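Local coordinates for K Homology domain-containing protein (Aeropyrum pernix, PDB 1TUA), which is of unknown function but carries two KH-type regions and probably binds RNA, at residues Asp143-Met148 with Arg175-Arg180; Gln87-Val92 with Glu137-Gly142; Lys3-Val8 with Met45-Pro50; Ala64-Ala69 with Lys78-Leu83. All coordinates share one frame; numbering follows the deposited sequence.

Contact 1: residues Asp143-Met148 with Arg175-Arg180; sequences DYERAM and REIKRR
E145 and R146 of 143-148 reach across to I177, K178 and R180 of 175-180. The two helix segments run antiparallel at 170°, with their axes 10.9 Å apart. Long side chains therefore span most of the distance. D143 comes first and is the N-cap of its helix. Its OD1 accepts from R146 N at 3.1 Å, and its OD2 pairs with R146 NH1 in a salt bridge. E145 follows. Its CG lies opposite the carbonyl carbon (chi1 -63°) and the chain then runs extended, which takes the carboxylate past I177 to R180. There OE2 makes a salt bridge with R180 NH1 at 3.3 Å. Carboxylate and guanidinium planes are 52° apart, so the two groups do not pair flat. R180 NH2 meets E176 OE2 at 2.6 Å, which gives a network of three charged residues. A water lies 2.6 Å from I177 O and within reach of E145 OE1. A leucine in place of E145 would probably leave R180 held by E176 but without its tie to the other helix. R146 is next. Its NH1 lies 3.8 Å from I177 CG2, and its NH2 lies 3.7 Å from K178 CG. Arginine and lysine side chains cross at about a right angle, and R146 NH2 has E181 as its salt-bridge partner. The contact joins the start of helix 144-158 to the long C-terminal helix 163-188 at the protein surface. On the strand side, Y144 and A147 of helix 144-158 pack on I88 and V90 of strand 87-93.

Contact 2: residues Gln87-Val92 with Glu137-Gly142; sequences QILVVV and EVAIIG
L89 and I141 cross obliquely on one face of an antiparallel strand pair. The L89 methyl CD1 rests 4.0 Å from I141 CG1. The same methyl is 4.1 Å from A139 CB, so one leucine branch serves two neighbours. With CG opposite the backbone N (chi1 172°), L89 leans over the partner strand. V91 continues this face, its CG1 meeting E137 CB. The other face carries V90 against I140 and V92 against V138. Their CB atoms are 4.4 and 4.2 Å apart, and both pairs are hydrogen-bonded. V92 CG2 also meets I140 CD1 diagonally. Six backbone bonds fix this register. The I140 N to V90 O bond is 2.7 Å long, its donor nearly in line with the carbonyl. At the far end Q87 is bent at chi2 (-55°), which brings OE1 to 3.3 Å from G142 CA. That oxygen accepts from R81 NE. I88 CG1 approaches G142 O at 3.3 Å. Strand 87-93 is an outer strand of the three-stranded sheet, and strand 137-141 is its middle strand. The order 1-3-2 and the βααββα topology fit a type I KH fold. K151 of helix 144-158 packs on V90 and V92. Helix 57-72 packs on the opposite face, with E65 and K68 on L89 and L72 on V91. The sheet thus has helix 144-158 on one face and helix 57-72 on the other, with F74 beside A139 and I141.

Contact 3: residues Lys3-Val8 with Met45-Pro50; sequences KPRIYV and MVIVEP
The Y7 ring has the I47 methyl CG2 over one face, 4.3 Å from its centroid and 11° off the ring normal, a CH-pi contact. Y7 and I47 lie on the antiparallel pair of strands 6-9 and 45-50, the outer and middle strands of a three-stranded KH-type sheet. M45 CG sits at the ring edge. The Y7 and I47 side chains lie side by side, pointing the same way, and I47 CD1 comes to 3.3 Å from Y7 CE1. The guanidinium of R5 has K3 CG over the centre of one face, and E49 OE2 meets it at the edge, near its plane. K3 and R5 precede the first strand. R5 and E49 point the same way. OE2 accepts from R5 NE at 2.7 Å in a salt bridge. It uses its anti lone pair and sits 27° out of the R5 guanidinium plane. R5 runs extended from CG to NE, which places NE beside the carboxylate. A water at the guanidinium edge links R5 NH2 to OE2, and R5 NH2 also bonds to A1 O. The other face carries I6, V8, V46 and V48. I6 and V48 form a hydrogen-bonded pair, as do V8 and V46, the latter with V8 N 2.7 Å from V46 O. Helix 57-72 covers this apolar side through L60, A64 and V67. Beyond the strand pairing, P4 CD lies 4.1 Å from P50 CG. A second water joins K3 NZ to P50 O, 2.7 Å from the carbonyl oxygen.

Contact 4: residues Ala64-Ala69 with Lys78-Leu83; sequences AEVVKA and KAFRLL
V66 of helix 57-72 meets A79, F80, L82 and L83 with its two methyls, and these contacts form the centre of the interface. CG1 lies opposite the backbone N (chi1 170°) and faces A79 CB at 4.0 Å and F80 CD1 at 3.9 Å. CG2 is turned to the other side. It meets L83 CD2 at 3.7 Å, where the two side chains cross at about a right angle. With an alanine at V66 both methyls are lost, and a gap is likely to open between the helix and the 3-10 segment 80-83, beside F80 and L83. The tightest packing is next to it. L82 CD1 stands 3.4 Å from A69 CB, closer than usual for two carbons. A69 CB also lies 3.8 Å from A79 CB, and with two alanines facing each other the backbones can come close. L82 CD1 covers E65 O at 3.6 Å. That oxygen is bonded to A69 N within the helix, so a methyl can lie against it without leaving it lacking a donor. The E65 side is looser. Its side chain meets L82 through CB, 4.3 Å from CD1, and the residue is partly exposed. F80 and L83 are also partly exposed, but I29 packs on F80, while R32 and T33 pack on L83. The meeting side chains are apolar, apart from methyls against the backbone oxygens of E65 and A79. Fit and burial therefore hold the segments, without a directed polar bond.

Overall arrangement
The contacts form a chain of layers from contact 3 at one end to contact 1 at the other. Contacts 3 and 4 have centres 14 Å apart and touch where V8 meets V67 and I6 meets A64. Contacts 4 and 2 are closest, 10 Å between centres, where L82 packs on I88 and L89 and R81 CD lies near I141 CG2. Contacts 2 and 1 lie 15 Å apart and touch where A147 CA comes near I140 CG2. Contacts 1 and 3 are 32 Å apart, on opposite sides of the chain's centre. Contact 4 thus couples the two KH-type sheets. No ligand or site residue marks these contacts, and RNA binding is probable at most.

Contact 1: residues Asp143-Met148 with Arg175-Arg180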
loop_
_atom_site.group_PDB
_atom_site.type_symbol
_atom_site.label_atom_id
_atom_site.label_comp_id
_atom_site.label_asym_id
_atom_site.label_seq_id
_atom_site.Cartn_x
_atom_site.Cartn_y
_atom_site.Cartn_z
ATOM N N ASP A 143 5.928 7.673 0.104
ATOM C CA ASP A 143 6.609 8.095 1.325
ATOM C C ASP A 143 5.540 8.635 2.269
ATOM O O ASP A 143 4.418 8.923 1.847
ATOM C CB ASP A 143 7.734 9.129 1.068
ATOM C CG ASP A 143 7.248 10.416 0.440
ATOM O OD1 ASP A 143 6.309 11.040 0.973
ATOM O OD2 ASP A 143 7.826 10.820 -0.590
ATOM N N TYR A 144 5.881 8.755 3.545
ATOM C CA TYR A 144 4.930 9.197 4.556
ATOM C C TYR A 144 3.968 10.329 4.207
ATOM O O TYR A 144 2.754 10.144 4.248
ATOM C CB TYR A 144 5.658 9.570 5.849
ATOM C CG TYR A 144 4.691 9.902 6.956
ATOM C CD1 TYR A 144 3.904 8.909 7.537
ATOM C CD2 TYR A 144 4.506 11.218 7.373
ATOM C CE1 TYR A 144 2.952 9.218 8.503
ATOM C CE2 TYR A 144 3.555 11.539 8.339
ATOM C CZ TYR A 144 2.782 10.536 8.897
ATOM O OH TYR A 144 1.833 10.851 9.841
ATOM N N GLU A 145 4.499 11.502 3.885
ATOM C CA GLU A 145 3.643 12.639 3.572
ATOM C C GLU A 145 2.768 12.470 2.334
ATOM O O GLU A 145 1.593 12.847 2.343
ATOM C CB GLU A 145 4.486 13.894 3.428
ATOM C CG GLU A 145 5.185 14.276 4.695
ATOM C CD GLU A 145 5.789 15.644 4.591
ATOM O OE1 GLU A 145 6.739 15.814 3.796
ATOM O OE2 GLU A 145 5.300 16.554 5.290
ATOM N N ARG A 146 3.337 11.922 1.267
ATOM C CA ARG A 146 2.577 11.709 0.041
ATOM C C ARG A 146 1.494 10.645 0.233
ATOM O O ARG A 146 0.369 10.805 -0.245
ATOM C CB ARG A 146 3.520 11.326 -1.102
ATOM C CG ARG A 146 4.400 12.487 -1.544
ATOM C CD ARG A 146 5.402 12.076 -2.608
ATOM N NE ARG A 146 6.064 13.250 -3.176
ATOM C CZ ARG A 146 6.876 14.055 -2.498
ATOM N NH1 ARG A 146 7.142 13.814 -1.221
ATOM N NH2 ARG A 146 7.406 15.114 -3.095
ATOM N N ALA A 147 1.822 9.565 0.938
ATOM C CA ALA A 147 0.836 8.517 1.193
ATOM C C ALA A 147 -0.303 9.073 2.064
ATOM O O ALA A 147 -1.475 8.751 1.855
ATOM C CB ALA A 147 1.498 7.320 1.882
ATOM N N MET A 148 0.041 9.909 3.042
ATOM C CA MET A 148 -0.980 10.486 3.906
ATOM C C MET A 148 -1.837 11.492 3.128
ATOM O O MET A 148 -3.037 11.625 3.391
ATOM C CB MET A 148 -0.343 11.146 5.138
ATOM C CG MET A 148 0.258 10.144 6.147
ATOM S SD MET A 148 -0.882 8.789 6.635
ATOM C CE MET A 148 -2.089 9.704 7.553
ATOM N N ARG A 175 1.707 20.975 -3.065
ATOM C CA ARG A 175 2.577 22.087 -3.417
ATOM C C ARG A 175 3.365 22.476 -2.157
ATOM O O ARG A 175 4.541 22.830 -2.220
ATOM C CB ARG A 175 1.750 23.270 -3.944
ATOM C CG ARG A 175 2.613 24.384 -4.527
ATOM C CD ARG A 175 1.814 25.504 -5.171
ATOM N NE ARG A 175 2.650 26.696 -5.252
ATOM C CZ ARG A 175 2.215 27.911 -5.573
ATOM N NH1 ARG A 175 0.933 28.114 -5.858
ATOM N NH2 ARG A 175 3.062 28.935 -5.575
ATOM N N GLU A 176 2.714 22.368 -1.004
ATOM C CA GLU A 176 3.332 22.687 0.280
ATOM C C GLU A 176 4.467 21.704 0.598
ATOM O O GLU A 176 5.547 22.099 1.044
ATOM C CB GLU A 176 2.267 22.621 1.377
ATOM C CG GLU A 176 2.752 22.959 2.770
ATOM C CD GLU A 176 1.764 22.500 3.839
ATOM O OE1 GLU A 176 0.553 22.803 3.703
ATOM O OE2 GLU A 176 2.200 21.836 4.813
ATOM N N ILE A 177 4.208 20.421 0.369
ATOM C CA ILE A 177 5.195 19.371 0.622
ATOM C C ILE A 177 6.426 19.539 -0.271
ATOM O O ILE A 177 7.567 19.504 0.202
ATOM C CB ILE A 177 4.565 17.968 0.382
ATOM C CG1 ILE A 177 3.490 17.706 1.439
ATOM C CG2 ILE A 177 5.635 16.882 0.421
ATOM C CD1 ILE A 177 2.661 16.469 1.180
ATOM N N LYS A 178 6.190 19.733 -1.563
ATOM C CA LYS A 178 7.281 19.887 -2.509
ATOM C C LYS A 178 8.023 21.203 -2.315
ATOM O O LYS A 178 9.240 21.260 -2.472
ATOM C CB LYS A 178 6.758 19.787 -3.941
ATOM C CG LYS A 178 6.242 18.413 -4.313
ATOM C CD LYS A 178 5.902 18.371 -5.787
ATOM C CE LYS A 178 5.481 16.990 -6.217
ATOM N NZ LYS A 178 5.193 16.965 -7.679
ATOM N N ARG A 179 7.296 22.263 -1.981
ATOM C CA ARG A 179 7.945 23.549 -1.760
ATOM C C ARG A 179 8.929 23.409 -0.604
ATOM O O ARG A 179 10.084 23.827 -0.702
ATOM C CB ARG A 179 6.908 24.632 -1.440
ATOM C CG ARG A 179 7.515 26.012 -1.178
ATOM C CD ARG A 179 6.516 27.126 -1.468
ATOM N NE ARG A 179 7.084 28.455 -1.249
ATOM C CZ ARG A 179 7.337 28.970 -0.050
ATOM N NH1 ARG A 179 7.068 28.267 1.048
ATOM N NH2 ARG A 179 7.863 30.188 0.055
ATOM N N ARG A 180 8.471 22.800 0.484
ATOM C CA ARG A 180 9.301 22.597 1.664
ATOM C C ARG A 180 10.530 21.768 1.321
ATOM O O ARG A 180 11.633 22.050 1.789
ATOM C CB ARG A 180 8.493 21.894 2.749
ATOM C CG ARG A 180 9.121 21.939 4.121
ATOM C CD ARG A 180 8.250 21.219 5.136
ATOM N NE ARG A 180 6.834 21.538 4.958
ATOM C CZ ARG A 180 5.927 20.688 4.475
ATOM N NH1 ARG A 180 6.286 19.457 4.123
ATOM N NH2 ARG A 180 4.664 21.071 4.327
HETATM O O HOH W 1 8.215 18.372 2.431
#

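Contact 2: residues Gln87-Val92 with Glu137-Gly142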
loop_
_atom_site.group_PDB
_atom_site.type_symbol
_atom_site.label_atom_id
_atom_site.label_comp_id
_atom_site.label_asym_id
_atom_site.label_seq_id
_atom_site.Cartn_x
_atom_site.Cartn_y
_atom_site.Cartn_z
ATOM N N GLN A 87 9.527 4.303 1.754
ATOM C CA GLN A 87 8.210 3.951 1.217
ATOM C C GLN A 87 7.418 3.191 2.281
ATOM O O GLN A 87 7.952 2.304 2.940
ATOM C CB GLN A 87 8.347 3.082 -0.043
ATOM C CG GLN A 87 9.162 3.710 -1.158
ATOM C CD GLN A 87 8.630 5.066 -1.551
ATOM O OE1 GLN A 87 7.521 5.188 -2.078
ATOM N NE2 GLN A 87 9.413 6.105 -1.286
ATOM N N ILE A 88 6.150 3.550 2.457
ATOM C CA ILE A 88 5.295 2.885 3.432
ATOM C C ILE A 88 3.955 2.482 2.806
ATOM O O ILE A 88 3.599 2.910 1.708
ATOM C CB ILE A 88 4.999 3.789 4.662
ATOM C CG1 ILE A 88 4.174 5.003 4.231
ATOM C CG2 ILE A 88 6.303 4.232 5.316
ATOM C CD1 ILE A 88 3.613 5.798 5.380
ATOM N N LEU A 89 3.218 1.656 3.530
ATOM C CA LEU A 89 1.920 1.189 3.081
ATOM C C LEU A 89 0.844 1.759 3.995
ATOM O O LEU A 89 0.900 1.588 5.212
ATOM C CB LEU A 89 1.874 -0.337 3.129
ATOM C CG LEU A 89 0.526 -1.012 2.859
ATOM C CD1 LEU A 89 0.087 -0.757 1.422
ATOM C CD2 LEU A 89 0.668 -2.510 3.119
ATOM N N VAL A 90 -0.122 2.451 3.401
ATOM C CA VAL A 90 -1.232 3.026 4.150
ATOM C C VAL A 90 -2.498 2.443 3.565
ATOM O O VAL A 90 -2.605 2.285 2.349
ATOM C CB VAL A 90 -1.271 4.548 4.019
ATOM C CG1 VAL A 90 -2.559 5.089 4.633
ATOM C CG2 VAL A 90 -0.058 5.143 4.712
ATOM N N VAL A 91 -3.457 2.115 4.423
ATOM C CA VAL A 91 -4.702 1.524 3.950
ATOM C C VAL A 91 -5.928 2.272 4.432
ATOM O O VAL A 91 -6.000 2.685 5.588
ATOM C CB VAL A 91 -4.830 0.053 4.411
ATOM C CG1 VAL A 91 -6.152 -0.534 3.928
ATOM C CG2 VAL A 91 -3.663 -0.766 3.882
ATOM N N VAL A 92 -6.885 2.450 3.528
ATOM C CA VAL A 92 -8.147 3.097 3.854
ATOM C C VAL A 92 -9.210 2.004 3.790
ATOM O O VAL A 92 -9.462 1.435 2.728
ATOM C CB VAL A 92 -8.499 4.206 2.843
ATOM C CG1 VAL A 92 -9.895 4.738 3.114
ATOM C CG2 VAL A 92 -7.489 5.335 2.948
ATOM N N GLU A 137 -10.979 -2.221 0.572
ATOM C CA GLU A 137 -9.792 -1.556 1.111
ATOM C C GLU A 137 -9.016 -0.858 0.003
ATOM O O GLU A 137 -8.774 -1.451 -1.048
ATOM C CB GLU A 137 -8.877 -2.578 1.793
ATOM C CG GLU A 137 -9.435 -3.127 3.092
ATOM C CD GLU A 137 -8.880 -4.495 3.436
ATOM O OE1 GLU A 137 -9.017 -5.426 2.605
ATOM O OE2 GLU A 137 -8.314 -4.645 4.541
ATOM N N VAL A 138 -8.651 0.403 0.221
ATOM C CA VAL A 138 -7.849 1.132 -0.761
ATOM C C VAL A 138 -6.444 1.225 -0.178
ATOM O O VAL A 138 -6.224 1.894 0.834
ATOM C CB VAL A 138 -8.373 2.538 -1.018
ATOM C CG1 VAL A 138 -7.497 3.226 -2.054
ATOM C CG2 VAL A 138 -9.811 2.467 -1.500
ATOM N N ALA A 139 -5.504 0.523 -0.805
ATOM C CA ALA A 139 -4.118 0.490 -0.344
ATOM C C ALA A 139 -3.277 1.525 -1.087
ATOM O O ALA A 139 -3.424 1.707 -2.299
ATOM C CB ALA A 139 -3.541 -0.909 -0.548
ATOM N N ILE A 140 -2.379 2.176 -0.353
ATOM C CA ILE A 140 -1.531 3.226 -0.903
ATOM C C ILE A 140 -0.066 3.007 -0.544
ATOM O O ILE A 140 0.255 2.732 0.607
ATOM C CB ILE A 140 -1.947 4.597 -0.322
ATOM C CG1 ILE A 140 -3.436 4.842 -0.574
ATOM C CG2 ILE A 140 -1.079 5.707 -0.907
ATOM C CD1 ILE A 140 -4.043 5.913 0.332
ATOM N N ILE A 141 0.813 3.153 -1.528
ATOM C CA ILE A 141 2.249 3.015 -1.308
ATOM C C ILE A 141 2.943 4.307 -1.722
ATOM O O ILE A 141 2.770 4.771 -2.851
ATOM C CB ILE A 141 2.861 1.862 -2.143
ATOM C CG1 ILE A 141 2.254 0.513 -1.721
ATOM C CG2 ILE A 141 4.379 1.852 -1.959
ATOM C CD1 ILE A 141 2.567 -0.631 -2.668
ATOM N N GLY A 142 3.724 4.880 -0.809
ATOM C CA GLY A 142 4.457 6.108 -1.098
ATOM C C GLY A 142 5.213 6.547 0.145
ATOM O O GLY A 142 5.163 5.844 1.155
#

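Contact 3: residues Lys3-Val8 with Met45-Pro50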
loop_
_atom_site.group_PDB
_atom_site.type_symbol
_atom_site.label_atom_id
_atom_site.label_comp_id
_atom_site.label_asym_id
_atom_site.label_seq_id
_atom_site.Cartn_x
_atom_site.Cartn_y
_atom_site.Cartn_z
ATOM N N LYS A 3 13.031 -16.290 17.750
ATOM C CA LYS A 3 13.529 -15.325 16.773
ATOM C C LYS A 3 12.360 -14.440 16.374
ATOM O O LYS A 3 11.202 -14.759 16.667
ATOM C CB LYS A 3 14.084 -16.044 15.540
ATOM C CG LYS A 3 13.046 -16.813 14.742
ATOM C CD LYS A 3 13.674 -17.571 13.574
ATOM C CE LYS A 3 14.591 -18.673 14.056
ATOM N NZ LYS A 3 15.065 -19.525 12.927
ATOM N N PRO A 4 12.642 -13.295 15.736
ATOM C CA PRO A 4 11.529 -12.433 15.332
ATOM C C PRO A 4 10.747 -13.182 14.260
ATOM O O PRO A 4 11.331 -13.811 13.376
ATOM C CB PRO A 4 12.224 -11.195 14.769
ATOM C CG PRO A 4 13.549 -11.173 15.506
ATOM C CD PRO A 4 13.939 -12.631 15.513
ATOM N N ARG A 5 9.428 -13.146 14.365
ATOM C CA ARG A 5 8.569 -13.804 13.393
ATOM C C ARG A 5 7.369 -12.903 13.194
ATOM O O ARG A 5 6.737 -12.486 14.164
ATOM C CB ARG A 5 8.085 -15.168 13.905
ATOM C CG ARG A 5 9.168 -16.205 14.065
ATOM C CD ARG A 5 8.564 -17.581 14.359
ATOM N NE ARG A 5 9.586 -18.625 14.383
ATOM C CZ ARG A 5 10.351 -18.907 15.434
ATOM N NH1 ARG A 5 10.211 -18.226 16.568
ATOM N NH2 ARG A 5 11.268 -19.862 15.345
ATOM N N ILE A 6 7.073 -12.587 11.941
ATOM C CA ILE A 6 5.921 -11.753 11.644
ATOM C C ILE A 6 4.914 -12.587 10.860
ATOM O O ILE A 6 5.193 -13.049 9.750
ATOM C CB ILE A 6 6.320 -10.499 10.828
ATOM C CG1 ILE A 6 7.308 -9.654 11.641
ATOM C CG2 ILE A 6 5.077 -9.680 10.481
ATOM C CD1 ILE A 6 7.704 -8.338 10.986
ATOM N N TYR A 7 3.751 -12.801 11.464
ATOM C CA TYR A 7 2.682 -13.560 10.835
ATOM C C TYR A 7 1.826 -12.600 10.027
ATOM O O TYR A 7 1.395 -11.561 10.528
ATOM C CB TYR A 7 1.823 -14.239 11.904
ATOM C CG TYR A 7 2.519 -15.382 12.592
ATOM C CD1 TYR A 7 2.165 -16.702 12.316
ATOM C CD2 TYR A 7 3.545 -15.151 13.507
ATOM C CE1 TYR A 7 2.817 -17.769 12.934
ATOM C CE2 TYR A 7 4.208 -16.214 14.132
ATOM C CZ TYR A 7 3.835 -17.519 13.837
ATOM O OH TYR A 7 4.478 -18.575 14.442
ATOM N N VAL A 8 1.589 -12.940 8.770
ATOM C CA VAL A 8 0.776 -12.097 7.911
ATOM C C VAL A 8 -0.391 -12.909 7.354
ATOM O O VAL A 8 -0.189 -13.875 6.613
ATOM C CB VAL A 8 1.608 -11.544 6.729
ATOM C CG1 VAL A 8 0.749 -10.630 5.864
ATOM C CG2 VAL A 8 2.823 -10.807 7.255
ATOM N N MET A 45 -1.961 -18.248 5.836
ATOM C CA MET A 45 -1.143 -17.440 6.722
ATOM C C MET A 45 0.300 -17.568 6.247
ATOM O O MET A 45 0.740 -18.640 5.826
ATOM C CB MET A 45 -1.278 -17.970 8.152
ATOM C CG MET A 45 -0.471 -17.242 9.205
ATOM S SD MET A 45 -1.149 -15.631 9.628
ATOM C CE MET A 45 -2.498 -16.112 10.742
ATOM N N VAL A 46 1.031 -16.464 6.298
ATOM C CA VAL A 46 2.423 -16.457 5.886
ATOM C C VAL A 46 3.267 -16.054 7.096
ATOM O O VAL A 46 2.852 -15.218 7.895
ATOM C CB VAL A 46 2.617 -15.460 4.714
ATOM C CG1 VAL A 46 4.096 -15.209 4.456
ATOM C CG2 VAL A 46 1.931 -16.019 3.454
ATOM N N ILE A 47 4.425 -16.681 7.258
ATOM C CA ILE A 47 5.308 -16.345 8.369
ATOM C C ILE A 47 6.633 -15.853 7.796
ATOM O O ILE A 47 7.257 -16.534 6.983
ATOM C CB ILE A 47 5.580 -17.562 9.276
ATOM C CG1 ILE A 47 4.254 -18.180 9.719
ATOM C CG2 ILE A 47 6.405 -17.129 10.488
ATOM C CD1 ILE A 47 4.406 -19.447 10.527
ATOM N N VAL A 48 7.049 -14.665 8.220
ATOM C CA VAL A 48 8.296 -14.072 7.752
ATOM C C VAL A 48 9.317 -14.112 8.888
ATOM O O VAL A 48 9.036 -13.653 9.992
ATOM C CB VAL A 48 8.086 -12.601 7.316
ATOM C CG1 VAL A 48 9.370 -12.049 6.724
ATOM C CG2 VAL A 48 6.941 -12.511 6.300
ATOM N N GLU A 49 10.489 -14.679 8.612
ATOM C CA GLU A 49 11.556 -14.780 9.601
ATOM C C GLU A 49 12.881 -14.353 8.990
ATOM O O GLU A 49 13.064 -14.415 7.778
ATOM C CB GLU A 49 11.751 -16.225 10.060
ATOM C CG GLU A 49 10.532 -16.960 10.536
ATOM C CD GLU A 49 10.869 -18.411 10.821
ATOM O OE1 GLU A 49 11.516 -19.040 9.955
ATOM O OE2 GLU A 49 10.499 -18.919 11.899
ATOM N N PRO A 50 13.832 -13.923 9.829
ATOM C CA PRO A 50 15.134 -13.518 9.296
ATOM C C PRO A 50 15.925 -14.805 9.034
ATOM O O PRO A 50 15.707 -15.812 9.713
ATOM C CB PRO A 50 15.728 -12.690 10.435
ATOM C CG PRO A 50 15.177 -13.373 11.659
ATOM C CD PRO A 50 13.732 -13.638 11.274
HETATM O O HOH W 2 12.127 -21.052 12.685
HETATM O O HOH W 3 15.055 -18.397 9.908
#

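Contact 4: residues Ala64-Ala69 with Lys78-Leu83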
loop_
_atom_site.group_PDB
_atom_site.type_symbol
_atom_site.label_atom_id
_atom_site.label_comp_id
_atom_site.label_asym_id
_atom_site.label_seq_id
_atom_site.Cartn_x
_atom_site.Cartn_y
_atom_site.Cartn_z
ATOM N N ALA A 64 7.481 -8.259 5.208
ATOM C CA ALA A 64 6.105 -8.504 5.641
ATOM C C ALA A 64 5.140 -7.496 5.013
ATOM O O ALA A 64 3.989 -7.829 4.723
ATOM C CB ALA A 64 6.017 -8.438 7.159
ATOM N N GLU A 65 5.603 -6.267 4.799
ATOM C CA GLU A 65 4.744 -5.249 4.196
ATOM C C GLU A 65 4.476 -5.585 2.736
ATOM O O GLU A 65 3.376 -5.366 2.241
ATOM C CB GLU A 65 5.374 -3.861 4.314
ATOM C CG GLU A 65 5.376 -3.331 5.735
ATOM C CD GLU A 65 3.973 -3.109 6.277
ATOM O OE1 GLU A 65 3.349 -2.084 5.936
ATOM O OE2 GLU A 65 3.484 -3.969 7.039
ATOM N N VAL A 66 5.473 -6.130 2.049
ATOM C CA VAL A 66 5.279 -6.510 0.652
ATOM C C VAL A 66 4.186 -7.577 0.579
ATOM O O VAL A 66 3.284 -7.504 -0.259
ATOM C CB VAL A 66 6.576 -7.062 0.035
ATOM C CG1 VAL A 66 6.289 -7.666 -1.333
ATOM C CG2 VAL A 66 7.602 -5.947 -0.079
ATOM N N VAL A 67 4.264 -8.568 1.462
ATOM C CA VAL A 67 3.257 -9.629 1.493
ATOM C C VAL A 67 1.866 -9.044 1.755
ATOM O O VAL A 67 0.892 -9.413 1.100
ATOM C CB VAL A 67 3.577 -10.668 2.585
ATOM C CG1 VAL A 67 2.388 -11.617 2.766
ATOM C CG2 VAL A 67 4.835 -11.452 2.200
ATOM N N LYS A 68 1.774 -8.136 2.718
ATOM C CA LYS A 68 0.493 -7.521 3.041
ATOM C C LYS A 68 -0.042 -6.749 1.840
ATOM O O LYS A 68 -1.231 -6.817 1.536
ATOM C CB LYS A 68 0.639 -6.585 4.245
ATOM C CG LYS A 68 -0.654 -5.873 4.618
ATOM C CD LYS A 68 -0.447 -4.932 5.800
ATOM C CE LYS A 68 -1.738 -4.188 6.157
ATOM N NZ LYS A 68 -1.536 -3.169 7.242
ATOM N N ALA A 69 0.837 -6.022 1.156
ATOM C CA ALA A 69 0.444 -5.239 -0.017
ATOM C C ALA A 69 -0.105 -6.127 -1.147
ATOM O O ALA A 69 -1.068 -5.757 -1.824
ATOM C CB ALA A 69 1.633 -4.411 -0.519
ATOM N N LYS A 78 4.357 -3.958 -8.142
ATOM C CA LYS A 78 4.107 -2.679 -7.488
ATOM C C LYS A 78 4.408 -2.780 -5.995
ATOM O O LYS A 78 4.978 -1.861 -5.404
ATOM C CB LYS A 78 2.661 -2.238 -7.704
ATOM C CG LYS A 78 2.384 -1.740 -9.112
ATOM C CD LYS A 78 0.909 -1.431 -9.306
ATOM C CE LYS A 78 0.638 -0.735 -10.636
ATOM N NZ LYS A 78 1.248 0.615 -10.676
ATOM N N ALA A 79 4.037 -3.905 -5.389
ATOM C CA ALA A 79 4.273 -4.119 -3.959
ATOM C C ALA A 79 5.757 -4.045 -3.583
ATOM O O ALA A 79 6.093 -3.608 -2.484
ATOM C CB ALA A 79 3.694 -5.471 -3.532
ATOM N N PHE A 80 6.641 -4.473 -4.483
ATOM C CA PHE A 80 8.082 -4.446 -4.212
ATOM C C PHE A 80 8.600 -3.046 -3.897
ATOM O O PHE A 80 9.685 -2.883 -3.338
ATOM C CB PHE A 80 8.874 -5.020 -5.393
ATOM C CG PHE A 80 8.693 -6.499 -5.590
ATOM C CD1 PHE A 80 8.507 -7.348 -4.503
ATOM C CD2 PHE A 80 8.755 -7.054 -6.868
ATOM C CE1 PHE A 80 8.388 -8.734 -4.679
ATOM C CE2 PHE A 80 8.637 -8.439 -7.057
ATOM C CZ PHE A 80 8.454 -9.278 -5.956
ATOM N N ARG A 81 7.819 -2.033 -4.259
ATOM C CA ARG A 81 8.204 -0.653 -3.986
ATOM C C ARG A 81 8.386 -0.452 -2.485
ATOM O O ARG A 81 9.151 0.408 -2.053
ATOM C CB ARG A 81 7.131 0.305 -4.515
ATOM C CG ARG A 81 7.354 1.772 -4.146
ATOM C CD ARG A 81 6.358 2.669 -4.860
ATOM N NE ARG A 81 6.457 4.054 -4.411
ATOM C CZ ARG A 81 5.860 5.078 -5.016
ATOM N NH1 ARG A 81 5.122 4.869 -6.098
ATOM N NH2 ARG A 81 6.001 6.308 -4.536
ATOM N N LEU A 82 7.684 -1.256 -1.695
ATOM C CA LEU A 82 7.759 -1.166 -0.243
ATOM C C LEU A 82 9.117 -1.575 0.319
ATOM O O LEU A 82 9.387 -1.372 1.504
ATOM C CB LEU A 82 6.634 -1.998 0.391
ATOM C CG LEU A 82 5.251 -1.339 0.242
ATOM C CD1 LEU A 82 4.146 -2.346 0.507
ATOM C CD2 LEU A 82 5.146 -0.160 1.193
ATOM N N LEU A 83 9.965 -2.146 -0.532
ATOM C CA LEU A 83 11.303 -2.548 -0.113
ATOM C C LEU A 83 12.219 -1.334 -0.170
ATOM O O LEU A 83 13.321 -1.347 0.372
ATOM C CB LEU A 83 11.862 -3.641 -1.035
ATOM C CG LEU A 83 11.218 -5.027 -0.948
ATOM C CD1 LEU A 83 11.996 -5.990 -1.827
ATOM C CD2 LEU A 83 11.217 -5.520 0.500
#